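Side-chain contacts in proline dehydrogenase (Bradyrhizobium japonicum USDA 110, PDB 3HAZ), which probably oxidises proline to glutamate in two steps, with FAD in a proline dehydrogenase part and NAD in an aldehyde dehydrogenase part: residues F417-G422 and A426-L431; L342-Y347 and A399-T404. All blocks are in the same frame, centred on the assembly; numbering follows the deposited sequence.

Contact 1. Residues F417-G422 and A426-L431; sequences FQRLHG and ALYEQL. With FAD (flavin-adenine dinucleotide), chain C; SO4 (sulfate ion), chain J.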
# COMPACT_ATOMS: atom_id res chain seq x y z
N PHE A 417 -30.33 29.99 33.69
CA PHE A 417 -29.73 28.75 33.25
C PHE A 417 -30.44 27.60 33.98
O PHE A 417 -31.12 27.83 34.98
CB PHE A 417 -28.23 28.73 33.54
CG PHE A 417 -27.44 29.70 32.70
CD1 PHE A 417 -27.04 30.92 33.23
CD2 PHE A 417 -27.11 29.39 31.39
CE1 PHE A 417 -26.32 31.82 32.45
CE2 PHE A 417 -26.39 30.28 30.61
CZ PHE A 417 -26.00 31.50 31.14
N GLN A 418 -30.27 26.38 33.49
CA GLN A 418 -30.80 25.21 34.19
C GLN A 418 -29.80 24.07 34.21
O GLN A 418 -28.89 24.00 33.37
CB GLN A 418 -32.10 24.72 33.57
CG GLN A 418 -33.18 25.77 33.43
CD GLN A 418 -34.48 25.17 32.96
OE1 GLN A 418 -34.49 24.12 32.31
NE2 GLN A 418 -35.59 25.83 33.28
N ARG A 419 -29.99 23.17 35.16
CA ARG A 419 -29.14 22.00 35.29
C ARG A 419 -29.90 20.89 35.99
O ARG A 419 -30.91 21.13 36.65
CB ARG A 419 -27.90 22.35 36.11
CG ARG A 419 -28.19 22.56 37.60
CD ARG A 419 -26.89 22.66 38.39
NE ARG A 419 -27.12 22.59 39.83
CZ ARG A 419 -26.85 21.52 40.58
NH1 ARG A 419 -27.10 21.56 41.88
NH2 ARG A 419 -26.34 20.42 40.03
N LEU A 420 -29.39 19.67 35.86
CA LEU A 420 -29.97 18.52 36.53
C LEU A 420 -29.18 18.20 37.79
O LEU A 420 -27.95 18.16 37.78
CB LEU A 420 -29.97 17.31 35.58
CG LEU A 420 -30.95 16.19 35.93
CD1 LEU A 420 -32.38 16.71 35.89
CD2 LEU A 420 -30.77 15.02 34.96
N HIS A 421 -29.89 17.97 38.89
CA HIS A 421 -29.24 17.59 40.14
C HIS A 421 -28.21 16.49 39.86
O HIS A 421 -28.48 15.54 39.13
CB HIS A 421 -30.29 17.13 41.16
CG HIS A 421 -29.84 17.22 42.58
ND1 HIS A 421 -29.14 18.31 43.07
CD2 HIS A 421 -29.99 16.37 43.62
CE1 HIS A 421 -28.87 18.11 44.35
NE2 HIS A 421 -29.37 16.95 44.71
N GLY A 422 -27.00 16.65 40.39
CA GLY A 422 -25.93 15.69 40.13
C GLY A 422 -25.06 16.04 38.94
O GLY A 422 -24.13 15.30 38.60
N ALA A 426 -20.48 22.33 40.37
CA ALA A 426 -19.31 23.20 40.52
C ALA A 426 -19.39 24.35 39.53
O ALA A 426 -19.10 25.49 39.86
CB ALA A 426 -18.02 22.40 40.34
N LEU A 427 -19.80 24.04 38.30
CA LEU A 427 -19.95 25.05 37.26
C LEU A 427 -20.82 26.22 37.74
O LEU A 427 -20.37 27.36 37.80
CB LEU A 427 -20.53 24.42 35.99
CG LEU A 427 -20.59 25.24 34.70
CD1 LEU A 427 -21.05 24.35 33.54
CD2 LEU A 427 -21.51 26.45 34.85
N TYR A 428 -22.07 25.93 38.07
CA TYR A 428 -23.02 27.00 38.39
C TYR A 428 -22.76 27.71 39.73
O TYR A 428 -23.06 28.89 39.87
CB TYR A 428 -24.46 26.52 38.27
CG TYR A 428 -24.90 26.38 36.83
CD1 TYR A 428 -25.05 25.13 36.24
CD2 TYR A 428 -25.13 27.51 36.04
CE1 TYR A 428 -25.45 25.01 34.91
CE2 TYR A 428 -25.52 27.40 34.71
CZ TYR A 428 -25.68 26.15 34.15
OH TYR A 428 -26.07 26.03 32.84
N GLU A 429 -22.19 27.00 40.70
CA GLU A 429 -21.77 27.63 41.94
C GLU A 429 -20.71 28.70 41.66
O GLU A 429 -20.78 29.80 42.19
CB GLU A 429 -21.20 26.59 42.91
CG GLU A 429 -22.25 25.78 43.65
CD GLU A 429 -21.63 24.79 44.63
OE1 GLU A 429 -20.40 24.61 44.59
OE2 GLU A 429 -22.39 24.20 45.43
N GLN A 430 -19.75 28.36 40.81
CA GLN A 430 -18.71 29.30 40.43
C GLN A 430 -19.30 30.46 39.63
O GLN A 430 -18.92 31.62 39.83
CB GLN A 430 -17.61 28.62 39.62
CG GLN A 430 -16.48 29.57 39.21
CD GLN A 430 -15.75 30.15 40.41
OE1 GLN A 430 -15.54 29.46 41.41
NE2 GLN A 430 -15.37 31.42 40.32
N LEU A 431 -20.23 30.15 38.73
CA LEU A 431 -20.89 31.18 37.93
C LEU A 431 -21.60 32.17 38.86
O LEU A 431 -21.61 33.38 38.61
CB LEU A 431 -21.90 30.55 36.96
CG LEU A 431 -22.58 31.53 35.99
CD1 LEU A 431 -21.59 32.00 34.92
CD2 LEU A 431 -23.80 30.89 35.34
PA FAD C . -22.63 18.93 25.79
O1A FAD C . -21.48 17.82 26.17
O2A FAD C . -22.07 20.24 25.46
O5B FAD C . -23.46 18.39 24.50
C5B FAD C . -23.98 17.10 24.55
C4B FAD C . -24.97 16.89 23.39
O4B FAD C . -24.63 17.46 22.00
C3B FAD C . -25.97 15.92 23.27
O3B FAD C . -26.79 15.65 24.39
C2B FAD C . -26.56 16.15 21.90
O2B FAD C . -27.80 16.83 21.84
C1B FAD C . -25.46 16.75 21.10
N9A FAD C . -24.60 15.86 20.34
C8A FAD C . -23.73 14.88 20.82
N7A FAD C . -23.10 14.32 19.74
C5A FAD C . -23.58 14.98 18.58
C6A FAD C . -23.26 14.81 17.12
N6A FAD C . -22.30 13.82 16.68
N1A FAD C . -23.85 15.57 16.22
C2A FAD C . -24.78 16.55 16.62
N3A FAD C . -25.09 16.71 18.03
C4A FAD C . -24.47 15.92 18.96
N1 FAD C . -33.30 17.19 25.91
C2 FAD C . -34.40 16.88 25.14
O2 FAD C . -34.22 16.24 23.93
N3 FAD C . -35.72 17.17 25.62
C4 FAD C . -35.89 17.76 26.84
O4 FAD C . -37.17 18.11 27.28
C4X FAD C . -34.74 18.09 27.65
N5 FAD C . -34.91 18.75 28.98
C5X FAD C . -33.77 19.06 29.76
C6 FAD C . -33.95 19.70 31.07
C7 FAD C . -32.81 20.02 31.85
C7M FAD C . -33.00 20.65 33.22
C8 FAD C . -31.45 19.72 31.34
C8M FAD C . -30.19 20.05 32.16
C9 FAD C . -31.29 19.11 30.08
C9A FAD C . -32.47 18.77 29.27
N10 FAD C . -32.31 18.13 27.96
C10 FAD C . -33.48 17.81 27.17
C1' FAD C . -30.97 17.96 27.32
C2' FAD C . -30.27 16.60 27.57
O2' FAD C . -30.88 15.92 28.66
C3' FAD C . -28.76 16.84 27.78
O3' FAD C . -28.54 17.33 29.10
C4' FAD C . -28.16 17.86 26.75
O4' FAD C . -28.47 17.68 25.41
C5' FAD C . -26.63 18.06 26.96
O5' FAD C . -26.17 19.31 26.47
P FAD C . -24.87 20.00 27.24
O1P FAD C . -24.59 21.51 26.59
O2P FAD C . -25.13 20.06 28.69
O3P FAD C . -23.62 18.97 27.08
S SO4 J . -20.50 18.40 39.48
O1 SO4 J . -20.15 19.75 39.92
O2 SO4 J . -19.98 17.43 40.44
O3 SO4 J . -21.96 18.26 39.38
O4 SO4 J . -19.90 18.15 38.17

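Contact 2. Residues L342-Y347 and A399-T404; sequences LVKGAY and ALTVAT. With FAD (flavin-adenine dinucleotide), chain C.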
# COMPACT_ATOMS: atom_id res chain seq x y z
N LEU A 342 -34.27 26.07 26.34
CA LEU A 342 -33.44 25.67 25.22
C LEU A 342 -32.46 24.59 25.67
O LEU A 342 -31.72 24.78 26.64
CB LEU A 342 -32.67 26.86 24.65
CG LEU A 342 -31.92 26.60 23.35
CD1 LEU A 342 -32.90 26.39 22.18
CD2 LEU A 342 -30.95 27.75 23.05
N VAL A 343 -32.48 23.46 24.98
CA VAL A 343 -31.58 22.35 25.28
C VAL A 343 -30.92 21.94 23.97
O VAL A 343 -31.36 22.34 22.89
CB VAL A 343 -32.36 21.12 25.79
CG1 VAL A 343 -33.28 21.50 26.96
CG2 VAL A 343 -33.17 20.50 24.65
N LYS A 344 -29.88 21.13 24.06
CA LYS A 344 -29.30 20.57 22.85
C LYS A 344 -30.15 19.39 22.37
O LYS A 344 -30.76 19.47 21.29
CB LYS A 344 -27.83 20.23 23.07
CG LYS A 344 -26.99 21.52 23.21
CD LYS A 344 -25.54 21.29 23.62
CE LYS A 344 -24.88 22.65 23.91
NZ LYS A 344 -23.45 22.54 24.31
N GLY A 345 -30.26 18.33 23.16
CA GLY A 345 -31.14 17.23 22.79
C GLY A 345 -30.72 15.87 23.33
O GLY A 345 -29.54 15.52 23.28
N ALA A 346 -31.68 15.10 23.82
CA ALA A 346 -31.38 13.86 24.54
C ALA A 346 -31.51 12.56 23.74
O ALA A 346 -31.27 11.49 24.29
CB ALA A 346 -32.23 13.77 25.80
N TYR A 347 -31.88 12.65 22.46
CA TYR A 347 -32.22 11.45 21.70
C TYR A 347 -31.40 11.29 20.41
O TYR A 347 -31.87 10.66 19.46
CB TYR A 347 -33.72 11.46 21.32
CG TYR A 347 -34.67 11.67 22.49
CD1 TYR A 347 -34.95 12.95 22.97
CD2 TYR A 347 -35.30 10.59 23.10
CE1 TYR A 347 -35.82 13.14 24.04
CE2 TYR A 347 -36.18 10.77 24.16
CZ TYR A 347 -36.43 12.05 24.62
OH TYR A 347 -37.29 12.23 25.68
N ALA A 399 -19.52 24.43 30.11
CA ALA A 399 -18.96 25.71 30.59
C ALA A 399 -18.77 26.76 29.49
O ALA A 399 -18.98 27.95 29.71
CB ALA A 399 -17.64 25.48 31.32
N LEU A 400 -18.37 26.31 28.31
CA LEU A 400 -18.20 27.20 27.17
C LEU A 400 -19.56 27.72 26.69
O LEU A 400 -19.71 28.90 26.38
CB LEU A 400 -17.48 26.48 26.03
CG LEU A 400 -17.26 27.33 24.77
CD1 LEU A 400 -16.44 28.58 25.09
CD2 LEU A 400 -16.59 26.51 23.68
N THR A 401 -20.55 26.83 26.64
CA THR A 401 -21.89 27.23 26.24
C THR A 401 -22.43 28.27 27.22
O THR A 401 -22.96 29.31 26.80
CB THR A 401 -22.85 26.03 26.19
OG1 THR A 401 -22.28 25.00 25.37
CG2 THR A 401 -24.20 26.44 25.62
N VAL A 402 -22.28 28.00 28.51
CA VAL A 402 -22.73 28.93 29.54
C VAL A 402 -22.05 30.29 29.38
O VAL A 402 -22.72 31.32 29.33
CB VAL A 402 -22.49 28.41 30.97
CG1 VAL A 402 -22.76 29.51 31.98
CG2 VAL A 402 -23.36 27.19 31.27
N ALA A 403 -20.72 30.28 29.32
CA ALA A 403 -19.94 31.53 29.21
C ALA A 403 -20.33 32.33 27.97
O ALA A 403 -20.34 33.56 27.99
CB ALA A 403 -18.44 31.24 29.19
N THR A 404 -20.64 31.62 26.89
CA THR A 404 -20.95 32.26 25.62
C THR A 404 -22.34 32.88 25.64
O THR A 404 -22.55 33.98 25.13
CB THR A 404 -20.81 31.28 24.45
OG1 THR A 404 -19.46 30.79 24.40
CG2 THR A 404 -21.16 31.95 23.12
PA FAD C . -22.63 18.93 25.79
O1A FAD C . -21.48 17.82 26.17
O2A FAD C . -22.07 20.24 25.46
O5B FAD C . -23.46 18.39 24.50
C5B FAD C . -23.98 17.10 24.55
C4B FAD C . -24.97 16.89 23.39
O4B FAD C . -24.63 17.46 22.00
C3B FAD C . -25.97 15.92 23.27
O3B FAD C . -26.79 15.65 24.39
C2B FAD C . -26.56 16.15 21.90
O2B FAD C . -27.80 16.83 21.84
C1B FAD C . -25.46 16.75 21.10
N9A FAD C . -24.60 15.86 20.34
C8A FAD C . -23.73 14.88 20.82
N7A FAD C . -23.10 14.32 19.74
C5A FAD C . -23.58 14.98 18.58
C6A FAD C . -23.26 14.81 17.12
N6A FAD C . -22.30 13.82 16.68
N1A FAD C . -23.85 15.57 16.22
C2A FAD C . -24.78 16.55 16.62
N3A FAD C . -25.09 16.71 18.03
C4A FAD C . -24.47 15.92 18.96
N1 FAD C . -33.30 17.19 25.91
C2 FAD C . -34.40 16.88 25.14
O2 FAD C . -34.22 16.24 23.93
N3 FAD C . -35.72 17.17 25.62
C4 FAD C . -35.89 17.76 26.84
O4 FAD C . -37.17 18.11 27.28
C4X FAD C . -34.74 18.09 27.65
N5 FAD C . -34.91 18.75 28.98
C5X FAD C . -33.77 19.06 29.76
C6 FAD C . -33.95 19.70 31.07
C7 FAD C . -32.81 20.02 31.85
C7M FAD C . -33.00 20.65 33.22
C8 FAD C . -31.45 19.72 31.34
C8M FAD C . -30.19 20.05 32.16
C9 FAD C . -31.29 19.11 30.08
C9A FAD C . -32.47 18.77 29.27
N10 FAD C . -32.31 18.13 27.96
C10 FAD C . -33.48 17.81 27.17
C1' FAD C . -30.97 17.96 27.32
C2' FAD C . -30.27 16.60 27.57
O2' FAD C . -30.88 15.92 28.66
C3' FAD C . -28.76 16.84 27.78
O3' FAD C . -28.54 17.33 29.10
C4' FAD C . -28.16 17.86 26.75
O4' FAD C . -28.47 17.68 25.41
C5' FAD C . -26.63 18.06 26.96
O5' FAD C . -26.17 19.31 26.47
P FAD C . -24.87 20.00 27.24
O1P FAD C . -24.59 21.51 26.59
O2P FAD C . -25.13 20.06 28.69
O3P FAD C . -23.62 18.97 27.08

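Contact 1. Residues F417-G422 and A426-L431
Strand 417-420 and helix 426-431, brought together by Phe417 and Arg419 on Tyr428, run nearly antiparallel, their short axes at 149° and 10.2 Å apart. Such a reversal is expected in a beta-alpha-beta unit, here strand 416-420, helix 425-434 and strand 440-448 of the proline dehydrogenase barrel. The tightest touch is Phe417 CB against Tyr428 CE2 at 3.2 Å. The two rings meet obliquely, planes 43° apart and centroids separated by 5.8 Å. The Phe417 ring also reaches Leu431 one helical turn on, CD1 lying 3.9 Å from Leu431 CD2. Arg419 slides past the tyrosine in the reverse direction and lays aliphatic CD 3.8 Å from Tyr428 CD1. Its CG sits between the backbone N and the carbonyl carbon (chi1 72°), and the chain extends to NE, which lets a long residue serve twice: its methylenes pass obliquely by the ring while NH2 bonds to Met423 O. Tyrosine suits the site because its hydroxyl bonds to Thr396 O, satisfying the polar end of a buried ring, and Leu427 CD2 lies over one ring face. Gln418 turns away from the helix; its NE2 is hydrogen-bonded to Glu416 OE2 and its OE1, 3.9 Å from FAD C7M, to Arg341 NE. At the helix start, Ala426 N gives a nearly straight bond of 2.6 Å to O1 of a sulfate probably from the crystallisation liquor. Val402 of helix 399-409 touches Phe417, Tyr428 and Leu431, Tyr440 of strand 440-448 packs on Phe417 and Arg419, and helix 33-50 covers Leu427 and Leu431.

Contact 2. Residues L342-Y347 and A399-T404
The FAD pyrophosphate site brings Lys344 and Thr401 together: the lysine leaves the end of strand 338-343, the threonine stands in the first turn of helix 399-409, and the two side chains meet tip to tip. Lys344 NZ donates to Thr401 OG1 at 2.9 Å, the sole direct contact between the segments. From CG anti to the carbonyl carbon (chi1 -69°) the lysine chain runs fully extended along the cofactor, which carries its amine to the phosphates. There Lys344 NZ bonds to FAD O2A at 2.9 Å and more weakly to FAD O1P, and it forms a salt bridge with Asp373. Close to the phosphates and the Asp373 carboxylate, the amine is probably held in its charged form, and a lysine fits because its long arm can place one cation among all these acceptors. Loops that follow the strands of a TIM barrel commonly shape its ligand site, and residues 344-347 do so here. Gly345 N donates to FAD O4' at 2.9 Å. Gly345 O accepts from two hydroxyls of the adenosine ribose, O3B and O2B, with FAD O2B 2.6 Å from Gly345 O. The backbone angles at this position would jam a CB against the preceding carbonyl oxygen, which explains the glycine. Ala346 N bonds to the flavin carbonyl FAD O2 at 2.8 Å, and the Tyr347 ring edge also borders that oxygen. Branched Val343 packs its methyls on the isoalloxazine, CG2 lying 3.5 Å from FAD N1. On the helix, Asn398 OD1 accepts from Thr401 N. Thr404 OG1 lies 2.7 Å from Leu400 O, which Thr404 N reaches from the opposite face of the carbonyl plane.

How the contacts relate
From the N terminus the chain first enters contact 2 at residues 342-347, passes through helix 369-384 and strand 390-395, and closes a loop of 51 residues when it reaches 399-404. Helix 399-409 then leads into strand 416-420, where contact 1 opens, to close after only three intervening residues. The two are therefore in series, neither nested nor crossed. Both reach the parallel barrel sheet and both touch FAD, contact 2 at its phosphates, ribose and flavin and contact 1 at the flavin methyls. Their centres lie 12 Å apart, and Leu427 CD1 packs 3.8 Å from Ala399 N where their helices meet. The early helix 33-50 covers helices 399-409 and 425-434 alike.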